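Local coordinates for putative esterase (Uncultured bacterium, PDB 7C4D), which probably hydrolyses carboxylic ester bonds, as a marine bacterial esterase of the alpha/beta hydrolase fold, at residues Leu14-Lys19 with Gln51-Asp56; Glu24-Leu29 with Asn91-Ser96. One frame throughout, in Å; residues are numbered along the deposited sequence. Where two conformers were deposited one is given.

Contact 1. Residues Leu14-Lys19 with Gln51-Asp56; sequences LFFRKK and QVYLID
K18 reaches along Y53 toward Q51, and its amine gives a hydrogen bond to the side-chain oxygen there, K18 NZ to Q51 OE1 3.1 Å, approaching nearly in line with the amide C=O. With CG anti to the backbone N (chi1 178°) and an extended chain beyond, K18 places CG over one face of the Y53 ring, near its rim, and brings K18 CD 3.6 Å from Y53 CZ. The other end of the Q51 amide is held by G23, whose carbonyl takes NE2. On the same side of the sheet F16 lies beside Y53, pointing the same way, their ring planes inclined at 49°. Its CB rests against the delta methyl of I55, F16 CB to I55 CD1 3.4 Å. The backbones form an antiparallel ladder: R17 and L54, then K19 and V52, are hydrogen-bonded pairs, while F16–I55 and K18–Y53 are non-hydrogen-bonded ones. This is an edge of the central sheet of an alpha/beta hydrolase, where 16-19 is an outermost strand, antiparallel to 51-55, while the other strands run parallel. On the opposite sheet face, L54 and R17 both touch helix 40-46. Beyond the ladder, D56 N bonds to F15 O at 2.9 Å and is almost straight, 175° at the hydrogen. The D56 carboxylate meets the F15 ring at its edge, D56 OD2 to F15 CD2 3.2 Å. Two backbone amides hold that carboxylate, R62 N on OD2 and G36 N on OD1. Farther out, S63 OG bonds both F15 N and D56 O, and the F81 ring of helix 71-84 meets F16 edge-to-face.

Contact 2. Residues Glu24-Leu29 with Asn91-Ser96; sequences EPLIIL and NIIGHS. With SO4 (sulfate ion), chain E.
N91, near the start of strand 90-95, fastens it to E24 and P25, at one end of a parallel pair in the central sheet of the alpha/beta hydrolase fold. From the backbone outward, N91 CB first meets the L26 methyl CD1 at 3.5 Å, the two side chains crossing at about a right angle. CG then turns beside the backbone N (chi1 -63°), which carries the amide toward the 24-29 strand. At the tip N91 ND2 bonds E24 OE1 at 2.9 Å; amide and carboxylate are nearly coplanar, 19° apart, and E24 OE1 lies in the plane of the N91 amide, so an ND2 hydrogen points at it. N91 ND2 also reaches P25 O at 3.3 Å in a more bent bond, while N91 N meets that carbonyl from the opposite face, so two donors grip one oxygen. A leucine here would probably leave the E24 carboxylate without this partner and P25 O with one donor fewer. The ladder continues through I27, I93 and L29 to H95 N. L26 CD1 packs on I93 CG1 on the N91 side of the sheet. Past the strand end S96 sits in a GxSxG pattern consistent with a nucleophile elbow, lying against H253 as a Ser-His-Asp triad would require. H95 NE2 bonds H253 O, and H95 ND1 makes a weak bond, 3.2 Å, to O3 of a sulfate probably from the crystallisation liquor.

Overall arrangement
The four segments interleave along the chain: 14-19, 24-29, 51-56, 91-96. Contact 1 pairs the first with the third and contact 2 the second with the fourth, with centres about 10 Å apart. Both belong to one mixed sheet, in which strand 51-55 lies between 16-19 and 25-29, and 90-95 follows. The contacts join directly there: Y53 N and L26 O are 2.8 Å apart, a probable hydrogen bond, and I55 CG2 packs on L29 CD2 at 3.7 Å. Helix 71-84 touches side chains of both. The sheet thus passes from its antiparallel edge in contact 1 to the strand leading into the probable nucleophile turn in contact 2.

Contact 1. Residues Leu14-Lys19 with Gln51-Asp56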
ATOM      1  N   LEU A  14     -11.338  -2.892  -9.625  1.00 49.94           N
ATOM      2  CA  LEU A  14     -10.323  -3.521  -8.798  1.00 47.48           C
ATOM      3  C   LEU A  14     -10.858  -4.870  -8.308  1.00 43.40           C
ATOM      4  O   LEU A  14     -12.055  -5.013  -8.028  1.00 44.65           O
ATOM      5  CB  LEU A  14      -9.931  -2.592  -7.644  1.00 50.39           C
ATOM      6  CG  LEU A  14      -9.213  -1.294  -8.003  1.00 54.35           C
ATOM      7  CD1 LEU A  14      -8.776  -0.540  -6.747  1.00 49.76           C
ATOM      8  CD2 LEU A  14      -8.038  -1.521  -8.940  1.00 48.63           C
ATOM      9  N   PHE A  15      -9.976  -5.863  -8.315  1.00 42.01           N
ATOM     10  CA  PHE A  15     -10.217  -7.109  -7.610  1.00 43.23           C
ATOM     11  C   PHE A  15     -10.181  -6.868  -6.099  1.00 48.87           C
ATOM     12  O   PHE A  15      -9.352  -6.089  -5.610  1.00 42.38           O
ATOM     13  CB  PHE A  15      -9.152  -8.143  -7.951  1.00 37.43           C
ATOM     14  CG  PHE A  15      -9.294  -9.398  -7.129  1.00 38.85           C
ATOM     15  CD1 PHE A  15     -10.307 -10.308  -7.376  1.00 46.55           C
ATOM     16  CD2 PHE A  15      -8.412  -9.678  -6.117  1.00 39.93           C
ATOM     17  CE1 PHE A  15     -10.429 -11.456  -6.611  1.00 41.87           C
ATOM     18  CE2 PHE A  15      -8.542 -10.800  -5.322  1.00 38.63           C
ATOM     19  CZ  PHE A  15      -9.547 -11.703  -5.583  1.00 40.41           C
ATOM     20  N   PHE A  16     -11.089  -7.552  -5.381  1.00 44.55           N
ATOM     21  CA  PHE A  16     -11.190  -7.507  -3.925  1.00 43.95           C
ATOM     22  C   PHE A  16     -11.690  -8.849  -3.393  1.00 46.77           C
ATOM     23  O   PHE A  16     -12.261  -9.671  -4.126  1.00 45.48           O
ATOM     24  CB  PHE A  16     -12.197  -6.450  -3.444  1.00 43.57           C
ATOM     25  CG  PHE A  16     -13.638  -6.764  -3.751  1.00 43.88           C
ATOM     26  CD1 PHE A  16     -14.173  -6.503  -5.010  1.00 45.77           C
ATOM     27  CD2 PHE A  16     -14.459  -7.341  -2.790  1.00 45.83           C
ATOM     28  CE1 PHE A  16     -15.508  -6.780  -5.283  1.00 45.90           C
ATOM     29  CE2 PHE A  16     -15.790  -7.624  -3.067  1.00 46.19           C
ATOM     30  CZ  PHE A  16     -16.308  -7.349  -4.315  1.00 48.07           C
ATOM     31  N   ARG A  17     -11.425  -9.032  -2.103  1.00 45.77           N
ATOM     32  CA  ARG A  17     -12.007 -10.075  -1.268  0.50 46.08           C
ATOM     33  C   ARG A  17     -12.573  -9.408  -0.012  1.00 50.08           C
ATOM     34  O   ARG A  17     -11.986  -8.452   0.504  1.00 47.23           O
ATOM     35  CB  ARG A  17     -10.926 -11.087  -0.864  0.50 41.53           C
ATOM     36  CG  ARG A  17     -10.466 -12.011  -1.982  0.50 44.58           C
ATOM     37  CD  ARG A  17      -9.807 -13.293  -1.490  0.50 44.59           C
ATOM     38  NE  ARG A  17      -8.564 -13.038  -0.778  0.50 43.64           N
ATOM     39  CZ  ARG A  17      -8.347 -13.361   0.499  0.50 44.74           C
ATOM     40  NH1 ARG A  17      -7.187 -13.091   1.083  0.50 40.45           N
ATOM     41  NH2 ARG A  17      -9.290 -13.987   1.174  0.50 42.24           N
ATOM     42  N   LYS A  18     -13.710  -9.909   0.480  1.00 45.59           N
ATOM     43  CA  LYS A  18     -14.380  -9.350   1.650  1.00 48.30           C
ATOM     44  C   LYS A  18     -14.363 -10.364   2.794  1.00 49.33           C
ATOM     45  O   LYS A  18     -14.757 -11.496   2.597  1.00 48.69           O
ATOM     46  CB  LYS A  18     -15.818  -8.987   1.278  1.00 48.27           C
ATOM     47  CG  LYS A  18     -16.665  -8.437   2.415  1.00 53.47           C
ATOM     48  CD  LYS A  18     -17.959  -7.883   1.907  1.00 49.14           C
ATOM     49  CE  LYS A  18     -18.960  -7.689   3.010  1.00 54.62           C
ATOM     50  NZ  LYS A  18     -20.278  -7.352   2.435  1.00 59.44           N
ATOM     51  N   LYS A  19     -13.851  -9.967   3.956  1.00 46.68           N
ATOM     52  CA  LYS A  19     -13.907 -10.751   5.178  1.00 44.89           C
ATOM     53  C   LYS A  19     -14.756  -9.977   6.178  1.00 48.44           C
ATOM     54  O   LYS A  19     -14.456  -8.814   6.462  1.00 47.67           O
ATOM     55  CB  LYS A  19     -12.499 -10.912   5.763  1.00 49.25           C
ATOM     56  CG  LYS A  19     -11.390 -11.354   4.800  1.00 53.56           C
ATOM     57  CD  LYS A  19     -11.537 -12.773   4.274  1.00 50.22           C
ATOM     58  CE  LYS A  19     -11.526 -13.833   5.348  1.00 58.42           C
ATOM     59  NZ  LYS A  19     -12.006 -15.121   4.807  1.00 63.73           N
ATOM     60  N   GLN A  51     -16.556  -4.894   8.149  1.00 41.59           N
ATOM     61  CA  GLN A  51     -16.669  -5.548   6.857  1.00 40.43           C
ATOM     62  C   GLN A  51     -15.429  -5.169   6.066  1.00 42.57           C
ATOM     63  O   GLN A  51     -15.385  -4.083   5.507  1.00 45.47           O
ATOM     64  CB  GLN A  51     -17.957  -5.095   6.160  1.00 41.05           C
ATOM     65  CG  GLN A  51     -19.216  -5.550   6.914  1.00 49.59           C
ATOM     66  CD  GLN A  51     -20.451  -5.228   6.118  1.00 52.60           C
ATOM     67  OE1 GLN A  51     -20.702  -5.799   5.066  1.00 48.51           O
ATOM     68  NE2 GLN A  51     -21.173  -4.223   6.561  1.00 51.30           N
ATOM     69  N   VAL A  52     -14.407  -6.030   6.111  1.00 40.92           N
ATOM     70  CA  VAL A  52     -13.105  -5.693   5.585  1.00 43.29           C
ATOM     71  C   VAL A  52     -13.018  -6.044   4.098  1.00 53.30           C
ATOM     72  O   VAL A  52     -13.269  -7.192   3.710  1.00 47.02           O
ATOM     73  CB  VAL A  52     -11.998  -6.413   6.370  1.00 46.95           C
ATOM     74  CG1 VAL A  52     -10.626  -5.970   5.881  1.00 42.05           C
ATOM     75  CG2 VAL A  52     -12.140  -6.222   7.886  1.00 39.90           C
ATOM     76  N   TYR A  53     -12.601  -5.054   3.292  1.00 45.51           N
ATOM     77  CA  TYR A  53     -12.342  -5.228   1.863  1.00 45.07           C
ATOM     78  C   TYR A  53     -10.840  -5.173   1.589  1.00 43.92           C
ATOM     79  O   TYR A  53     -10.180  -4.174   1.900  1.00 41.11           O
ATOM     80  CB  TYR A  53     -13.056  -4.150   1.053  1.00 43.15           C
ATOM     81  CG  TYR A  53     -14.555  -4.230   1.111  1.00 43.89           C
ATOM     82  CD1 TYR A  53     -15.249  -3.675   2.170  1.00 44.23           C
ATOM     83  CD2 TYR A  53     -15.279  -4.875   0.118  1.00 44.06           C
ATOM     84  CE1 TYR A  53     -16.624  -3.759   2.241  1.00 44.11           C
ATOM     85  CE2 TYR A  53     -16.655  -4.963   0.161  1.00 42.56           C
ATOM     86  CZ  TYR A  53     -17.325  -4.392   1.230  1.00 48.44           C
ATOM     87  OH  TYR A  53     -18.683  -4.427   1.287  1.00 49.20           O
ATOM     88  N   LEU A  54     -10.294  -6.302   1.120  1.00 37.22           N
ATOM     89  CA  LEU A  54      -8.886  -6.400   0.762  1.00 43.02           C
ATOM     90  C   LEU A  54      -8.806  -6.202  -0.748  1.00 44.89           C
ATOM     91  O   LEU A  54      -9.204  -7.085  -1.519  1.00 50.00           O
ATOM     92  CB  LEU A  54      -8.339  -7.775   1.139  1.00 44.64           C
ATOM     93  CG  LEU A  54      -8.465  -8.219   2.597  1.00 42.10           C
ATOM     94  CD1 LEU A  54      -7.905  -9.612   2.729  1.00 42.38           C
ATOM     95  CD2 LEU A  54      -7.682  -7.294   3.507  1.00 42.18           C
ATOM     96  N   ILE A  55      -8.346  -5.007  -1.128  1.00 47.69           N
ATOM     97  CA  ILE A  55      -8.345  -4.530  -2.506  1.00 49.13           C
ATOM     98  C   ILE A  55      -6.945  -4.748  -3.073  1.00 51.85           C
ATOM     99  O   ILE A  55      -5.950  -4.593  -2.348  1.00 50.89           O
ATOM    100  CB  ILE A  55      -8.760  -3.046  -2.507  1.00 54.34           C
ATOM    101  CG1 ILE A  55     -10.277  -2.878  -2.363  1.00 46.50           C
ATOM    102  CG2 ILE A  55      -8.214  -2.306  -3.709  1.00 68.49           C
ATOM    103  CD1 ILE A  55     -11.000  -3.218  -3.588  1.00 55.56           C
ATOM    104  N   ASP A  56      -6.887  -5.222  -4.331  1.00 45.05           N
ATOM    105  CA  ASP A  56      -5.655  -5.257  -5.119  1.00 42.59           C
ATOM    106  C   ASP A  56      -5.682  -3.971  -5.949  1.00 41.64           C
ATOM    107  O   ASP A  56      -6.678  -3.681  -6.593  1.00 43.67           O
ATOM    108  CB  ASP A  56      -5.578  -6.495  -6.026  1.00 42.21           C
ATOM    109  CG  ASP A  56      -5.321  -7.834  -5.334  1.00 44.51           C
ATOM    110  OD1 ASP A  56      -5.042  -7.841  -4.141  1.00 50.41           O
ATOM    111  OD2 ASP A  56      -5.342  -8.861  -6.006  1.00 46.58           O
TER

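Contact 2. Residues Glu24-Leu29 with Asn91-Ser96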
ATOM      1  N   GLU A  24     -19.089  -1.482  10.236  1.00 45.09           N
ATOM      2  CA  GLU A  24     -18.750  -0.461   9.255  1.00 50.29           C
ATOM      3  C   GLU A  24     -17.748  -1.023   8.246  1.00 45.80           C
ATOM      4  O   GLU A  24     -16.948  -1.896   8.578  1.00 49.23           O
ATOM      5  CB  GLU A  24     -18.125   0.744   9.943  1.00 48.99           C
ATOM      6  CG  GLU A  24     -19.001   1.366  11.012  1.00 50.25           C
ATOM      7  CD  GLU A  24     -18.215   2.421  11.776  1.00 61.25           C
ATOM      8  OE1 GLU A  24     -17.016   2.656  11.450  1.00 49.36           O
ATOM      9  OE2 GLU A  24     -18.793   3.017  12.678  1.00 75.19           O
ATOM     10  N   PRO A  25     -17.743  -0.551   6.983  1.00 45.82           N
ATOM     11  CA  PRO A  25     -16.787  -1.059   6.003  1.00 41.50           C
ATOM     12  C   PRO A  25     -15.416  -0.550   6.388  1.00 40.37           C
ATOM     13  O   PRO A  25     -15.270   0.516   6.983  1.00 42.45           O
ATOM     14  CB  PRO A  25     -17.198  -0.410   4.685  1.00 48.39           C
ATOM     15  CG  PRO A  25     -18.637  -0.017   4.958  1.00 56.07           C
ATOM     16  CD  PRO A  25     -18.683   0.413   6.404  1.00 43.24           C
ATOM     17  N   LEU A  26     -14.422  -1.372   6.058  1.00 39.36           N
ATOM     18  CA  LEU A  26     -13.034  -1.050   6.283  1.00 37.69           C
ATOM     19  C   LEU A  26     -12.296  -1.515   5.029  1.00 43.88           C
ATOM     20  O   LEU A  26     -12.274  -2.707   4.728  1.00 41.80           O
ATOM     21  CB  LEU A  26     -12.575  -1.772   7.554  1.00 38.29           C
ATOM     22  CG  LEU A  26     -11.082  -1.685   7.906  1.00 44.32           C
ATOM     23  CD1 LEU A  26     -10.624  -0.248   7.985  1.00 44.75           C
ATOM     24  CD2 LEU A  26     -10.806  -2.389   9.244  1.00 45.66           C
ATOM     25  N   ILE A  27     -11.701  -0.554   4.316  1.00 39.96           N
ATOM     26  CA  ILE A  27     -10.963  -0.830   3.098  1.00 37.63           C
ATOM     27  C   ILE A  27      -9.476  -0.806   3.418  1.00 37.76           C
ATOM     28  O   ILE A  27      -9.004   0.178   4.004  1.00 42.47           O
ATOM     29  CB  ILE A  27     -11.342   0.188   1.982  1.00 41.27           C
ATOM     30  CG1 ILE A  27     -12.816   0.074   1.586  1.00 37.44           C
ATOM     31  CG2 ILE A  27     -10.425   0.028   0.773  1.00 39.22           C
ATOM     32  CD1 ILE A  27     -13.328   1.126   0.599  1.00 42.66           C
ATOM     33  N   ILE A  28      -8.752  -1.868   3.006  1.00 34.81           N
ATOM     34  CA  ILE A  28      -7.309  -1.910   3.216  1.00 34.91           C
ATOM     35  C   ILE A  28      -6.608  -1.838   1.845  1.00 40.34           C
ATOM     36  O   ILE A  28      -6.976  -2.570   0.933  1.00 41.64           O
ATOM     37  CB  ILE A  28      -6.912  -3.145   4.051  1.00 32.58           C
ATOM     38  CG1 ILE A  28      -7.765  -3.266   5.316  1.00 37.66           C
ATOM     39  CG2 ILE A  28      -5.428  -3.214   4.394  1.00 30.38           C
ATOM     40  CD1 ILE A  28      -7.306  -4.409   6.277  1.00 38.42           C
ATOM     41  N   LEU A  29      -5.621  -0.940   1.714  1.00 38.41           N
ATOM     42  CA  LEU A  29      -4.836  -0.735   0.494  1.00 41.37           C
ATOM     43  C   LEU A  29      -3.358  -1.018   0.764  1.00 40.15           C
ATOM     44  O   LEU A  29      -2.698  -0.333   1.558  1.00 39.71           O
ATOM     45  CB  LEU A  29      -4.983   0.709  -0.009  1.00 37.86           C
ATOM     46  CG  LEU A  29      -6.386   1.212  -0.304  1.00 41.65           C
ATOM     47  CD1 LEU A  29      -6.306   2.610  -0.898  1.00 50.06           C
ATOM     48  CD2 LEU A  29      -7.072   0.281  -1.267  1.00 49.47           C
ATOM     49  N   ASN A  91     -14.093   3.330   6.595  1.00 42.84           N
ATOM     50  CA  ASN A  91     -12.780   3.401   7.209  1.00 42.02           C
ATOM     51  C   ASN A  91     -11.754   2.927   6.185  1.00 34.70           C
ATOM     52  O   ASN A  91     -12.046   2.043   5.400  1.00 38.67           O
ATOM     53  CB  ASN A  91     -12.700   2.507   8.448  1.00 41.77           C
ATOM     54  CG  ASN A  91     -13.655   2.959   9.531  1.00 46.98           C
ATOM     55  OD1 ASN A  91     -13.498   4.038  10.077  1.00 45.79           O
ATOM     56  ND2 ASN A  91     -14.687   2.174   9.774  1.00 41.20           N
ATOM     57  N   ILE A  92     -10.541   3.447   6.282  1.00 34.37           N
ATOM     58  CA  ILE A  92      -9.488   3.120   5.332  1.00 35.98           C
ATOM     59  C   ILE A  92      -8.187   2.968   6.093  1.00 33.86           C
ATOM     60  O   ILE A  92      -7.838   3.823   6.892  1.00 36.84           O
ATOM     61  CB  ILE A  92      -9.331   4.188   4.209  1.00 38.22           C
ATOM     62  CG1 ILE A  92     -10.603   4.288   3.379  1.00 38.54           C
ATOM     63  CG2 ILE A  92      -8.113   3.892   3.315  1.00 32.29           C
ATOM     64  CD1 ILE A  92     -10.563   5.358   2.282  1.00 46.52           C
ATOM     65  N   ILE A  93      -7.462   1.893   5.762  1.00 31.99           N
ATOM     66  CA  ILE A  93      -6.060   1.725   6.080  1.00 35.11           C
ATOM     67  C   ILE A  93      -5.257   1.673   4.766  1.00 39.69           C
ATOM     68  O   ILE A  93      -5.578   0.897   3.876  1.00 40.46           O
ATOM     69  CB  ILE A  93      -5.846   0.422   6.893  1.00 38.14           C
ATOM     70  CG1 ILE A  93      -6.706   0.367   8.164  1.00 38.52           C
ATOM     71  CG2 ILE A  93      -4.358   0.219   7.185  1.00 38.36           C
ATOM     72  CD1 ILE A  93      -6.808  -1.016   8.805  1.00 41.63           C
ATOM     73  N   GLY A  94      -4.224   2.501   4.643  1.00 37.66           N
ATOM     74  CA  GLY A  94      -3.365   2.513   3.465  1.00 38.27           C
ATOM     75  C   GLY A  94      -1.912   2.448   3.905  1.00 38.31           C
ATOM     76  O   GLY A  94      -1.458   3.310   4.654  1.00 38.29           O
ATOM     77  N   HIS A  95      -1.221   1.420   3.442  1.00 37.56           N
ATOM     78  CA  HIS A  95       0.186   1.203   3.745  1.00 41.76           C
ATOM     79  C   HIS A  95       1.019   1.751   2.587  1.00 42.41           C
ATOM     80  O   HIS A  95       0.825   1.338   1.440  1.00 43.85           O
ATOM     81  CB  HIS A  95       0.471  -0.287   3.956  1.00 41.15           C
ATOM     82  CG  HIS A  95       1.917  -0.580   4.145  1.00 46.41           C
ATOM     83  ND1 HIS A  95       2.638  -1.328   3.274  1.00 50.03           N
ATOM     84  CD2 HIS A  95       2.798  -0.149   5.069  1.00 45.75           C
ATOM     85  CE1 HIS A  95       3.893  -1.376   3.668  1.00 49.07           C
ATOM     86  NE2 HIS A  95       3.999  -0.691   4.774  1.00 48.21           N
ATOM     87  N   SER A  96       1.922   2.691   2.912  1.00 41.10           N
ATOM     88  CA  SER A  96       2.858   3.285   1.967  1.00 46.77           C
ATOM     89  C   SER A  96       2.142   3.826   0.722  1.00 47.37           C
ATOM     90  O   SER A  96       1.320   4.752   0.836  1.00 52.27           O
ATOM     91  CB  SER A  96       3.976   2.354   1.623  1.00 46.28           C
ATOM     92  OG  SER A  96       5.158   3.119   1.380  1.00 60.77           O
TER
HETATM   93  S   SO4 E 404       1.891  -4.761   1.619  1.00 62.81           S
HETATM   94  O1  SO4 E 404       1.255  -5.683   0.716  1.00 53.70           O
HETATM   95  O2  SO4 E 404       2.963  -4.096   0.910  1.00 68.61           O
HETATM   96  O3  SO4 E 404       0.946  -3.757   2.066  1.00 56.42           O
HETATM   97  O4  SO4 E 404       2.417  -5.464   2.753  1.00 68.66           O